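Long-range contacts in neutral ceramidase (Pseudomonas aeruginosa, PDB 2ZWS), which hydrolyses the N-acyl linkage of ceramide to give sphingosine and free fatty acid, using a bound zinc ion, and also catalyses the reverse synthesis: residues R55-I66 and N90-T98; V291-V302 and V392-L403. One frame throughout, in Å; residues are numbered along the deposited sequence. Where two conformers were deposited one is given.

Interaction 1 (R55-I66 and N90-T98); sequences RLVYVNTDLGMI and NVMLAATHT. With ZN (zinc ion), chain B; FMT (formic acid), chain E.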
loop_
_atom_site.group_PDB
_atom_site.type_symbol
_atom_site.label_atom_id
_atom_site.label_comp_id
_atom_site.label_asym_id
_atom_site.label_seq_id
_atom_site.Cartn_x
_atom_site.Cartn_y
_atom_site.Cartn_z
ATOM N N ARG A 55 -2.876 3.225 -24.235
ATOM C CA ARG A 55 -2.002 3.193 -23.101
ATOM C C ARG A 55 -2.832 2.891 -21.840
ATOM O O ARG A 55 -3.944 3.399 -21.689
ATOM C CB ARG A 55 -1.308 4.545 -22.957
ATOM C CG ARG A 55 -0.548 4.736 -21.677
ATOM C CD ARG A 55 0.013 6.169 -21.570
ATOM N NE ARG A 55 0.950 6.493 -22.652
ATOM C CZ ARG A 55 1.789 7.529 -22.632
ATOM N NH1 ARG A 55 1.834 8.352 -21.590
ATOM N NH2 ARG A 55 2.584 7.738 -23.665
ATOM N N LEU A 56 -2.250 2.074 -20.964
ATOM C CA LEU A 56 -2.733 1.840 -19.621
ATOM C C LEU A 56 -1.633 2.210 -18.643
ATOM O O LEU A 56 -0.451 2.109 -18.970
ATOM C CB LEU A 56 -3.050 0.349 -19.439
ATOM C CG LEU A 56 -4.132 -0.237 -20.365
ATOM C CD1 LEU A 56 -4.171 -1.730 -20.145
ATOM C CD2 LEU A 56 -5.496 0.366 -20.118
ATOM N N VAL A 57 -2.020 2.615 -17.439
ATOM C CA VAL A 57 -1.031 2.720 -16.364
ATOM C C VAL A 57 -1.579 2.071 -15.083
ATOM O O VAL A 57 -2.729 2.305 -14.664
ATOM C CB VAL A 57 -0.512 4.186 -16.160
ATOM C CG1 VAL A 57 -1.638 5.147 -15.796
ATOM C CG2 VAL A 57 0.619 4.221 -15.129
ATOM N N TYR A 58 -0.729 1.233 -14.492
ATOM C CA TYR A 58 -0.996 0.581 -13.220
ATOM C C TYR A 58 0.036 1.076 -12.203
ATOM O O TYR A 58 1.232 1.125 -12.507
ATOM C CB TYR A 58 -0.872 -0.950 -13.389
ATOM C CG TYR A 58 -0.885 -1.705 -12.100
ATOM C CD1 TYR A 58 0.305 -2.019 -11.430
ATOM C CD2 TYR A 58 -2.093 -2.091 -11.539
ATOM C CE1 TYR A 58 0.300 -2.700 -10.220
ATOM C CE2 TYR A 58 -2.129 -2.802 -10.327
ATOM C CZ TYR A 58 -0.930 -3.089 -9.675
ATOM O OH TYR A 58 -0.968 -3.776 -8.482
ATOM N N VAL A 59 -0.449 1.553 -11.054
ATOM C CA VAL A 59 0.448 2.027 -10.001
ATOM C C VAL A 59 0.195 1.241 -8.727
ATOM O O VAL A 59 -0.956 1.160 -8.266
ATOM C CB VAL A 59 0.284 3.579 -9.716
ATOM C CG1 VAL A 59 1.313 4.043 -8.715
ATOM C CG2 VAL A 59 0.377 4.423 -11.016
ATOM N N ASN A 60 1.240 0.615 -8.181
ATOM C CA ASN A 60 1.092 -0.022 -6.877
ATOM C C ASN A 60 1.822 0.823 -5.820
ATOM O O ASN A 60 2.923 1.320 -6.070
ATOM C CB ASN A 60 1.633 -1.470 -6.868
ATOM C CG ASN A 60 1.130 -2.281 -5.686
ATOM O OD1 ASN A 60 -0.070 -2.323 -5.387
ATOM N ND2 ASN A 60 2.045 -2.970 -5.054
ATOM N N THR A 61 1.166 1.049 -4.681
ATOM C CA THR A 61 1.655 1.977 -3.675
ATOM C C THR A 61 1.908 1.287 -2.325
ATOM O O THR A 61 1.129 0.403 -1.883
ATOM C CB THR A 61 0.632 3.138 -3.455
ATOM O OG1 THR A 61 -0.615 2.605 -2.951
ATOM C CG2 THR A 61 0.414 3.948 -4.779
ATOM N N ASP A 62 2.983 1.715 -1.660
ATOM C CA ASP A 62 3.309 1.233 -0.320
ATOM C C ASP A 62 2.432 1.933 0.761
ATOM O O ASP A 62 2.951 2.667 1.614
ATOM C CB ASP A 62 4.800 1.461 -0.014
ATOM C CG ASP A 62 5.747 0.589 -0.835
ATOM O OD1 ASP A 62 5.491 -0.622 -1.004
ATOM O OD2 ASP A 62 6.812 1.106 -1.247
ATOM N N LEU A 63 1.130 1.673 0.707
ATOM C CA LEU A 63 0.137 2.319 1.572
ATOM C C LEU A 63 -0.802 1.269 2.135
ATOM O O LEU A 63 -0.924 0.169 1.580
ATOM C CB LEU A 63 -0.719 3.322 0.769
ATOM C CG LEU A 63 0.076 4.474 0.143
ATOM C CD1 LEU A 63 -0.793 5.282 -0.773
ATOM C CD2 LEU A 63 0.664 5.354 1.253
ATOM N N GLY A 64 -1.530 1.614 3.204
ATOM C CA GLY A 64 -2.552 0.721 3.745
ATOM C C GLY A 64 -3.665 0.505 2.743
ATOM O O GLY A 64 -4.224 -0.593 2.633
ATOM N N MET A 65 -3.978 1.560 1.988
ATOM C CA MET A 65 -5.032 1.461 0.989
ATOM C C MET A 65 -4.973 2.672 0.085
ATOM O O MET A 65 -4.216 3.623 0.356
ATOM C CB MET A 65 -6.403 1.313 1.642
ATOM C CG MET A 65 -6.659 2.249 2.753
ATOM S SD MET A 65 -5.969 1.844 4.419
ATOM C CE MET A 65 -6.842 0.376 4.916
ATOM N N ILE A 66 -5.720 2.627 -1.017
ATOM C CA ILE A 66 -5.805 3.860 -1.810
ATOM C C ILE A 66 -7.226 4.373 -1.755
ATOM O O ILE A 66 -8.175 3.866 -2.331
ATOM C CB ILE A 66 -5.252 3.788 -3.246
ATOM C CG1 ILE A 66 -5.970 2.695 -3.996
ATOM C CG2 ILE A 66 -3.723 3.588 -3.241
ATOM C CD1 ILE A 66 -5.316 1.448 -3.832
ATOM N N ASN A 90 -8.145 4.464 -17.789
ATOM C CA ASN A 90 -6.854 3.811 -18.053
ATOM C C ASN A 90 -5.809 3.988 -16.964
ATOM O O ASN A 90 -4.616 3.761 -17.208
ATOM C CB ASN A 90 -6.293 4.205 -19.424
ATOM C CG ASN A 90 -5.783 5.618 -19.452
ATOM O OD1 ASN A 90 -6.194 6.448 -18.637
ATOM N ND2 ASN A 90 -4.917 5.922 -20.425
ATOM N N VAL A 91 -6.262 4.336 -15.751
ATOM C CA VAL A 91 -5.335 4.499 -14.629
ATOM C C VAL A 91 -5.854 3.630 -13.481
ATOM O O VAL A 91 -7.003 3.838 -13.029
ATOM C CB VAL A 91 -5.252 6.005 -14.168
ATOM C CG1 VAL A 91 -4.401 6.104 -12.900
ATOM C CG2 VAL A 91 -4.732 6.945 -15.279
ATOM N N MET A 92 -5.027 2.691 -13.003
ATOM C CA MET A 92 -5.405 1.852 -11.852
ATOM C C MET A 92 -4.421 2.100 -10.730
ATOM O O MET A 92 -3.224 1.999 -10.930
ATOM C CB MET A 92 -5.403 0.352 -12.218
ATOM C CG MET A 92 -5.887 -0.546 -11.094
ATOM S SD MET A 92 -5.912 -2.300 -11.535
ATOM C CE MET A 92 -7.146 -2.316 -12.852
ATOM N N LEU A 93 -4.953 2.391 -9.542
ATOM C CA LEU A 93 -4.112 2.629 -8.363
ATOM C C LEU A 93 -4.399 1.545 -7.353
ATOM O O LEU A 93 -5.560 1.290 -7.071
ATOM C CB LEU A 93 -4.451 3.996 -7.741
ATOM C CG LEU A 93 -4.425 5.231 -8.640
ATOM C CD1 LEU A 93 -4.747 6.467 -7.799
ATOM C CD2 LEU A 93 -3.080 5.425 -9.357
ATOM N N ALA A 94 -3.379 0.871 -6.839
ATOM C CA ALA A 94 -3.579 -0.195 -5.866
ATOM C C ALA A 94 -2.584 -0.042 -4.733
ATOM O O ALA A 94 -1.608 0.710 -4.838
ATOM C CB ALA A 94 -3.437 -1.521 -6.540
ATOM N N ALA A 95 -2.854 -0.713 -3.622
ATOM C CA ALA A 95 -1.996 -0.607 -2.444
ATOM C C ALA A 95 -1.543 -1.985 -1.957
ATOM O O ALA A 95 -2.256 -2.997 -2.131
ATOM C CB ALA A 95 -2.792 0.061 -1.345
ATOM N N THR A 96 -0.402 -1.986 -1.275
ATOM C CA THR A 96 0.174 -3.209 -0.720
ATOM C C THR A 96 -0.488 -3.601 0.622
ATOM O O THR A 96 -0.303 -4.742 1.101
ATOM C CB THR A 96 1.660 -3.015 -0.376
ATOM O OG1 THR A 96 1.765 -1.948 0.592
ATOM C CG2 THR A 96 2.507 -2.771 -1.622
ATOM N N HIS A 97 -1.186 -2.647 1.248
ATOM C CA HIS A 97 -1.850 -2.873 2.554
ATOM C C HIS A 97 -0.856 -2.977 3.705
ATOM O O HIS A 97 -1.102 -3.644 4.714
ATOM C CB HIS A 97 -2.780 -4.075 2.495
ATOM C CG HIS A 97 -3.826 -4.104 3.556
ATOM N ND1 HIS A 97 -4.509 -2.980 3.970
ATOM C CD2 HIS A 97 -4.403 -5.162 4.192
ATOM C CE1 HIS A 97 -5.420 -3.343 4.870
ATOM N NE2 HIS A 97 -5.384 -4.661 5.012
ATOM N N THR A 98 0.281 -2.297 3.576
ATOM C CA THR A 98 1.146 -2.113 4.752
ATOM C C THR A 98 0.384 -1.399 5.863
ATOM O O THR A 98 -0.375 -0.451 5.583
ATOM C CB THR A 98 2.447 -1.331 4.423
ATOM O OG1 THR A 98 3.163 -1.051 5.629
ATOM C CG2 THR A 98 2.167 -0.018 3.694
HETATM ZN ZN ZN B . -6.868 -5.773 6.138
HETATM C C FMT E . 5.460 -3.367 -3.663
HETATM O O1 FMT E . 6.003 -3.011 -2.565
HETATM O O2 FMT E . 4.816 -2.703 -4.536
HETATM O O HOH W 1 -1.974 -4.229 -4.536
HETATM O O HOH W 2 4.342 -1.565 1.145
HETATM O O HOH W 3 -6.309 -4.685 7.864
#

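Interaction 2 (V291-V302 and V392-L403); sequences VLGELDSRFRFV and VLPIQMFRIGQL. With PLM (palmitic acid), chain G.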
loop_
_atom_site.group_PDB
_atom_site.type_symbol
_atom_site.label_atom_id
_atom_site.label_comp_id
_atom_site.label_asym_id
_atom_site.label_seq_id
_atom_site.Cartn_x
_atom_site.Cartn_y
_atom_site.Cartn_z
ATOM N N VAL A 291 2.619 -12.606 -23.254
ATOM C CA VAL A 291 1.371 -11.841 -23.365
ATOM C C VAL A 291 1.327 -11.177 -24.736
ATOM O O VAL A 291 2.236 -10.455 -25.122
ATOM C CB VAL A 291 1.285 -10.804 -22.234
ATOM C CG1 VAL A 291 0.029 -9.921 -22.369
ATOM C CG2 VAL A 291 1.306 -11.509 -20.882
ATOM N N LEU A 292 0.266 -11.463 -25.480
ATOM C CA LEU A 292 0.040 -10.898 -26.799
ATOM C C LEU A 292 -1.409 -10.495 -26.979
ATOM O O LEU A 292 -2.324 -11.161 -26.471
ATOM C CB LEU A 292 0.402 -11.920 -27.890
ATOM C CG LEU A 292 1.868 -12.363 -27.913
ATOM C CD1 LEU A 292 2.046 -13.553 -28.856
ATOM C CD2 LEU A 292 2.791 -11.203 -28.287
ATOM N N GLY A 293 -1.615 -9.412 -27.709
ATOM C CA GLY A 293 -2.969 -8.964 -28.021
ATOM C C GLY A 293 -3.267 -7.558 -27.524
ATOM O O GLY A 293 -2.378 -6.841 -27.013
ATOM N N GLU A 294 -4.528 -7.169 -27.673
ATOM C CA GLU A 294 -4.939 -5.791 -27.453
ATOM C C GLU A 294 -4.851 -5.348 -26.002
ATOM O O GLU A 294 -4.878 -6.170 -25.096
ATOM C CB GLU A 294 -6.356 -5.568 -27.974
ATOM C CG GLU A 294 -7.424 -6.184 -27.136
ATOM C CD GLU A 294 -8.844 -5.899 -27.640
ATOM O OE1 GLU A 294 -9.655 -6.829 -27.588
ATOM O OE2 GLU A 294 -9.168 -4.770 -28.061
ATOM N N LEU A 295 -4.747 -4.041 -25.821
ATOM C CA LEU A 295 -5.013 -3.423 -24.531
ATOM C C LEU A 295 -6.421 -2.842 -24.579
ATOM O O LEU A 295 -6.836 -2.265 -25.583
ATOM C CB LEU A 295 -4.017 -2.285 -24.251
ATOM C CG LEU A 295 -2.527 -2.649 -24.213
ATOM C CD1 LEU A 295 -1.721 -1.437 -23.769
ATOM C CD2 LEU A 295 -2.249 -3.857 -23.331
ATOM N N ASP A 296 -7.147 -2.974 -23.477
ATOM C CA ASP A 296 -8.486 -2.399 -23.376
ATOM C C ASP A 296 -8.773 -2.190 -21.910
ATOM O O ASP A 296 -8.029 -2.677 -21.023
ATOM C CB ASP A 296 -9.515 -3.372 -23.985
ATOM C CG ASP A 296 -10.829 -2.703 -24.386
ATOM O OD1 ASP A 296 -10.999 -1.474 -24.252
ATOM O OD2 ASP A 296 -11.692 -3.452 -24.876
ATOM N N SER A 297 -9.850 -1.463 -21.647
ATOM C CA SER A 297 -10.239 -1.268 -20.256
ATOM C C SER A 297 -11.671 -0.785 -20.139
ATOM O O SER A 297 -12.270 -0.274 -21.120
ATOM C CB SER A 297 -9.308 -0.246 -19.601
ATOM O OG SER A 297 -9.477 1.007 -20.250
ATOM N N ARG A 298 -12.217 -0.940 -18.928
ATOM C CA ARG A 298 -13.510 -0.325 -18.588
ATOM C C ARG A 298 -13.426 0.172 -17.150
ATOM O O ARG A 298 -12.625 -0.333 -16.353
ATOM C CB ARG A 298 -14.675 -1.321 -18.707
ATOM C CG ARG A 298 -14.994 -1.776 -20.119
ATOM C CD ARG A 298 -15.573 -0.669 -21.020
ATOM N NE ARG A 298 -16.043 -1.256 -22.271
ATOM C CZ ARG A 298 -15.237 -1.631 -23.270
ATOM N NH1 ARG A 298 -13.921 -1.472 -23.175
ATOM N NH2 ARG A 298 -15.743 -2.184 -24.361
ATOM N N PHE A 299 -14.256 1.164 -16.849
ATOM C CA PHE A 299 -14.295 1.751 -15.523
ATOM C C PHE A 299 -15.683 2.317 -15.290
ATOM O O PHE A 299 -16.271 2.920 -16.200
ATOM C CB PHE A 299 -13.293 2.908 -15.408
ATOM C CG PHE A 299 -13.399 3.671 -14.116
ATOM C CD1 PHE A 299 -12.571 3.350 -13.049
ATOM C CD2 PHE A 299 -14.333 4.702 -13.960
ATOM C CE1 PHE A 299 -12.684 4.006 -11.839
ATOM C CE2 PHE A 299 -14.426 5.379 -12.761
ATOM C CZ PHE A 299 -13.614 5.037 -11.705
ATOM N N ARG A 300 -16.168 2.164 -14.062
ATOM C CA ARG A 300 -17.445 2.724 -13.658
ATOM C C ARG A 300 -17.421 3.079 -12.181
ATOM O O ARG A 300 -17.053 2.235 -11.374
ATOM C CB ARG A 300 -18.528 1.641 -13.855
ATOM C CG ARG A 300 -19.653 2.150 -14.620
ATOM C CD ARG A 300 -20.965 1.745 -14.030
ATOM N NE ARG A 300 -21.215 0.319 -13.890
ATOM C CZ ARG A 300 -22.334 -0.146 -13.338
ATOM N NH1 ARG A 300 -23.241 0.717 -12.912
ATOM N NH2 ARG A 300 -22.564 -1.458 -13.225
ATOM N N PHE A 301 -17.833 4.302 -11.826
ATOM C CA PHE A 301 -18.293 4.554 -10.458
ATOM C C PHE A 301 -19.714 4.020 -10.290
ATOM O O PHE A 301 -20.608 4.357 -11.076
ATOM C CB PHE A 301 -18.263 6.033 -10.098
ATOM C CG PHE A 301 -16.887 6.563 -9.759
ATOM C CD1 PHE A 301 -16.176 6.057 -8.665
ATOM C CD2 PHE A 301 -16.327 7.618 -10.483
ATOM C CE1 PHE A 301 -14.930 6.571 -8.311
ATOM C CE2 PHE A 301 -15.041 8.138 -10.156
ATOM C CZ PHE A 301 -14.346 7.605 -9.088
ATOM N N VAL A 302 -19.908 3.205 -9.264
ATOM C CA VAL A 302 -21.217 2.565 -8.995
ATOM C C VAL A 302 -21.797 3.060 -7.681
ATOM O O VAL A 302 -21.138 2.991 -6.648
ATOM C CB VAL A 302 -21.086 1.022 -8.937
ATOM C CG1 VAL A 302 -22.446 0.368 -8.780
ATOM C CG2 VAL A 302 -20.402 0.509 -10.198
ATOM N N VAL A 392 -20.177 5.411 -3.206
ATOM C CA VAL A 392 -20.015 5.354 -4.664
ATOM C C VAL A 392 -18.626 4.790 -4.885
ATOM O O VAL A 392 -17.647 5.388 -4.432
ATOM C CB VAL A 392 -20.155 6.754 -5.323
ATOM C CG1 VAL A 392 -19.756 6.701 -6.820
ATOM C CG2 VAL A 392 -21.568 7.326 -5.093
ATOM N N LEU A 393 -18.550 3.636 -5.533
ATOM C CA LEU A 393 -17.291 2.881 -5.563
ATOM C C LEU A 393 -16.838 2.560 -6.983
ATOM O O LEU A 393 -17.671 2.305 -7.856
ATOM C CB LEU A 393 -17.431 1.584 -4.748
ATOM C CG LEU A 393 -17.616 1.801 -3.230
ATOM C CD1 LEU A 393 -17.946 0.499 -2.604
ATOM C CD2 LEU A 393 -16.343 2.390 -2.632
ATOM N N PRO A 394 -15.514 2.602 -7.224
ATOM C CA PRO A 394 -14.986 2.345 -8.551
ATOM C C PRO A 394 -14.882 0.844 -8.813
ATOM O O PRO A 394 -14.423 0.077 -7.938
ATOM C CB PRO A 394 -13.580 2.957 -8.484
ATOM C CG PRO A 394 -13.143 2.746 -7.040
ATOM C CD PRO A 394 -14.450 2.883 -6.233
ATOM N N ILE A 395 -15.298 0.455 -10.022
ATOM C CA ILE A 395 -15.111 -0.900 -10.511
ATOM C C ILE A 395 -14.320 -0.737 -11.821
ATOM O O ILE A 395 -14.685 0.092 -12.671
ATOM C CB ILE A 395 -16.477 -1.576 -10.806
ATOM C CG1 ILE A 395 -17.383 -1.668 -9.540
ATOM C CG2 ILE A 395 -16.273 -2.938 -11.485
ATOM C CD1 ILE A 395 -16.758 -2.475 -8.430
ATOM N N GLN A 396 -13.248 -1.513 -11.997
ATOM C CA GLN A 396 -12.357 -1.323 -13.123
ATOM C C GLN A 396 -11.778 -2.654 -13.556
ATOM O O GLN A 396 -11.489 -3.530 -12.713
ATOM C CB GLN A 396 -11.218 -0.398 -12.691
ATOM C CG GLN A 396 -10.315 0.026 -13.860
ATOM C CD GLN A 396 -9.248 0.976 -13.394
ATOM O OE1 GLN A 396 -8.588 0.699 -12.401
ATOM N NE2 GLN A 396 -9.084 2.118 -14.094
ATOM N N MET A 397 -11.562 -2.774 -14.868
ATOM C CA MET A 397 -10.870 -3.926 -15.444
ATOM C C MET A 397 -9.971 -3.461 -16.570
ATOM O O MET A 397 -10.366 -2.607 -17.378
ATOM C CB MET A 397 -11.844 -4.959 -16.015
ATOM C CG MET A 397 -12.737 -5.643 -15.006
ATOM S SD MET A 397 -13.929 -6.790 -15.731
ATOM C CE MET A 397 -12.830 -7.913 -16.604
ATOM N N PHE A 398 -8.742 -3.992 -16.590
ATOM C CA PHE A 398 -7.837 -3.813 -17.726
ATOM C C PHE A 398 -7.773 -5.137 -18.473
ATOM O O PHE A 398 -7.751 -6.198 -17.848
ATOM C CB PHE A 398 -6.402 -3.526 -17.276
ATOM C CG PHE A 398 -6.160 -2.126 -16.770
ATOM C CD1 PHE A 398 -7.143 -1.134 -16.827
ATOM C CD2 PHE A 398 -4.911 -1.799 -16.262
ATOM C CE1 PHE A 398 -6.892 0.152 -16.347
ATOM C CE2 PHE A 398 -4.644 -0.502 -15.803
ATOM C CZ PHE A 398 -5.628 0.467 -15.859
ATOM N N ARG A 399 -7.734 -5.071 -19.798
ATOM C CA ARG A 399 -7.354 -6.237 -20.583
ATOM C C ARG A 399 -5.923 -5.977 -21.084
ATOM O O ARG A 399 -5.642 -4.915 -21.664
ATOM C CB ARG A 399 -8.283 -6.444 -21.787
ATOM C CG ARG A 399 -7.683 -7.493 -22.734
ATOM C CD ARG A 399 -8.558 -7.832 -23.909
ATOM N NE ARG A 399 -7.964 -8.972 -24.607
ATOM C CZ ARG A 399 -8.643 -9.845 -25.353
ATOM N NH1 ARG A 399 -9.951 -9.687 -25.550
ATOM N NH2 ARG A 399 -8.004 -10.868 -25.914
ATOM N N ILE A 400 -5.029 -6.936 -20.833
ATOM C CA ILE A 400 -3.653 -6.845 -21.291
ATOM C C ILE A 400 -3.386 -8.144 -22.070
ATOM O O ILE A 400 -3.070 -9.172 -21.469
ATOM C CB ILE A 400 -2.651 -6.662 -20.097
ATOM C CG1 ILE A 400 -3.035 -5.460 -19.215
ATOM C CG2 ILE A 400 -1.243 -6.506 -20.622
ATOM C CD1 ILE A 400 -2.302 -5.440 -17.859
ATOM N N GLY A 401 -3.599 -8.120 -23.391
ATOM C CA GLY A 401 -3.552 -9.370 -24.163
ATOM C C GLY A 401 -4.534 -10.414 -23.642
ATOM O O GLY A 401 -5.733 -10.118 -23.459
ATOM N N GLN A 402 -4.056 -11.630 -23.369
ATOM C CA GLN A 402 -4.962 -12.677 -22.837
ATOM C C GLN A 402 -5.186 -12.575 -21.328
ATOM O O GLN A 402 -5.791 -13.472 -20.722
ATOM C CB GLN A 402 -4.432 -14.077 -23.190
ATOM C CG GLN A 402 -3.164 -14.491 -22.416
ATOM C CD GLN A 402 -1.839 -14.226 -23.142
ATOM O OE1 GLN A 402 -0.894 -15.021 -23.009
ATOM N NE2 GLN A 402 -1.739 -13.114 -23.847
ATOM N N LEU A 403 -4.670 -11.505 -20.720
ATOM C CA LEU A 403 -4.853 -11.260 -19.280
ATOM C C LEU A 403 -5.946 -10.255 -19.024
ATOM O O LEU A 403 -6.093 -9.291 -19.766
ATOM C CB LEU A 403 -3.599 -10.647 -18.666
ATOM C CG LEU A 403 -2.282 -11.335 -18.942
ATOM C CD1 LEU A 403 -1.181 -10.594 -18.169
ATOM C CD2 LEU A 403 -2.344 -12.800 -18.546
HETATM C C1 PLM G . -15.991 1.232 -25.996
HETATM O O1 PLM G . -14.811 1.635 -26.162
HETATM O O2 PLM G . -16.304 0.079 -26.381
HETATM C C2 PLM G . -17.023 2.123 -25.348
HETATM C C3 PLM G . -16.469 2.664 -24.033
HETATM C C4 PLM G . -17.417 3.698 -23.439
HETATM C C5 PLM G . -17.357 5.070 -24.107
HETATM C C6 PLM G . -18.092 6.074 -23.224
HETATM C C7 PLM G . -19.528 6.283 -23.692
HETATM C C8 PLM G . -20.543 5.627 -22.766
HETATM C C9 PLM G . -21.966 6.039 -23.138
HETATM C CA PLM G . -22.878 4.836 -23.349
HETATM C CB PLM G . -23.644 4.491 -22.075
HETATM C CC PLM G . -23.582 2.990 -21.817
HETATM C CD PLM G . -24.977 2.376 -21.741
HETATM C CE PLM G . -24.945 0.864 -21.935
HETATM C CF PLM G . -24.796 0.123 -20.608
HETATM C CG PLM G . -26.136 -0.056 -19.903
HETATM O O HOH W 4 -5.195 -11.522 -26.545
#

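Interaction 1 (R55-I66 and N90-T98)
Thr61 grips the carbonyl oxygen of Ala94 twice: its backbone N (2.8 Å) and its OG1 (2.9 Å) approach Ala94 O from opposite faces of the carbonyl plane. OG1 folds back because it sits between the backbone N and the carbonyl carbon (chi1 63°). These bonds belong to a parallel ladder from Val57 N on Asn90 O to Thr96 N on Thr61 O. At the start of the ladder, Asn90 ND2 donates to Arg55 O (3.0 Å), from well above that carbonyl plane; Asp87 also holds Asn90.

Apolar contacts line both sheet faces. On one, Val57 CG1 meets Val91 CG2 at 3.6 Å, and Val59 lies alongside Leu93. On the other, Met92 SD lies 3.8 Å from Tyr58 CD2 at the ring edge, a Met-aromatic contact, while Asn439 binds the Tyr58 hydroxyl.

Toward the C-terminal ends of the strands, Asn60, inferred to bind substrate, donates through ND2 to O2 of a formic acid (2.8 Å) probably from the crystallisation liquor. One water bridges Asp62 OD1 and Thr96 OG1, and Asp62 OD2 is held by Trp41 N and a salt bridge to Arg43. His97 ND1 donates to a lone pair of Gly64 O at 2.8 Å, fixing the imidazole so that NE2 binds zinc (2.2 Å) alongside His204, Glu411 and Tyr448. This beta-alpha-beta unit, closed through helix 68-81, supplies the zinc ligand His97 from the loop after its second strand.

Interaction 2 (V291-V302 and V392-L403)
Asp296 O accepts the shortest backbone bond of the pair, 2.7 Å from Arg399 N, with the donor well above the carbonyl plane. It belongs to an antiparallel ladder between strands 295-303 and 392-400 of a four-stranded mixed sheet. Hydrogen-bonded and non-hydrogen-bonded pairs alternate as far as Val302 and Leu393. A type II' turn from Ile400 to Leu403 leads into strand 403-407, and Gly401 N reaches back to Glu294 O.

The Arg399 side chain is extended from CG to NE, and Glu294 crosses it at about a right angle. Glu294 OE1 lies over a face of the Arg399 guanidinium, 3.5 Å from Arg399 NH1, a salt bridge of charge alone; OE2 pairs with Arg489. Arg399 NE turns instead to Gly401 O (2.8 Å).

Along the same face, Arg298 NH1 binds Ser297 O (2.9 Å) and forms a salt bridge with Asp296 whose hydrogen bonds are weak. Arg298 NH2, also held by Leu490 O, lies 3.1 Å from palmitic acid O2, which is over one guanidinium face.

The other face carries Phe299, Phe301 and Phe398 among smaller and polar side chains. Phe299 CZ stands 3.6 Å above the centre of the Phe301 ring, and Phe299 CE1 presses on Pro394 CB (3.6 Å).

How the interactions relate
Interactions 1 and 2 follow one another along the chain, and their centres lie 14 Å apart. Two sheets meet here face against face: Gln396 NE2 probably donates to Val91 O (2.9 Å), while its OE1 lies 3.2 Å from Met92 CB. Phe398 wedges beside it, with CZ 3.7 Å from Met92 CB, and Leu56 packs on Phe398 and Ile400. Interaction 1 carries the zinc ligand His97 and Asn60, a probable substrate contact, and is centred about 7 Å from the centre of the chain. Interaction 2 lies further out, about 21 Å from the chain centre, yet Phe301 comes within about 4 Å of Gln68, another inferred substrate residue, side chain to side chain.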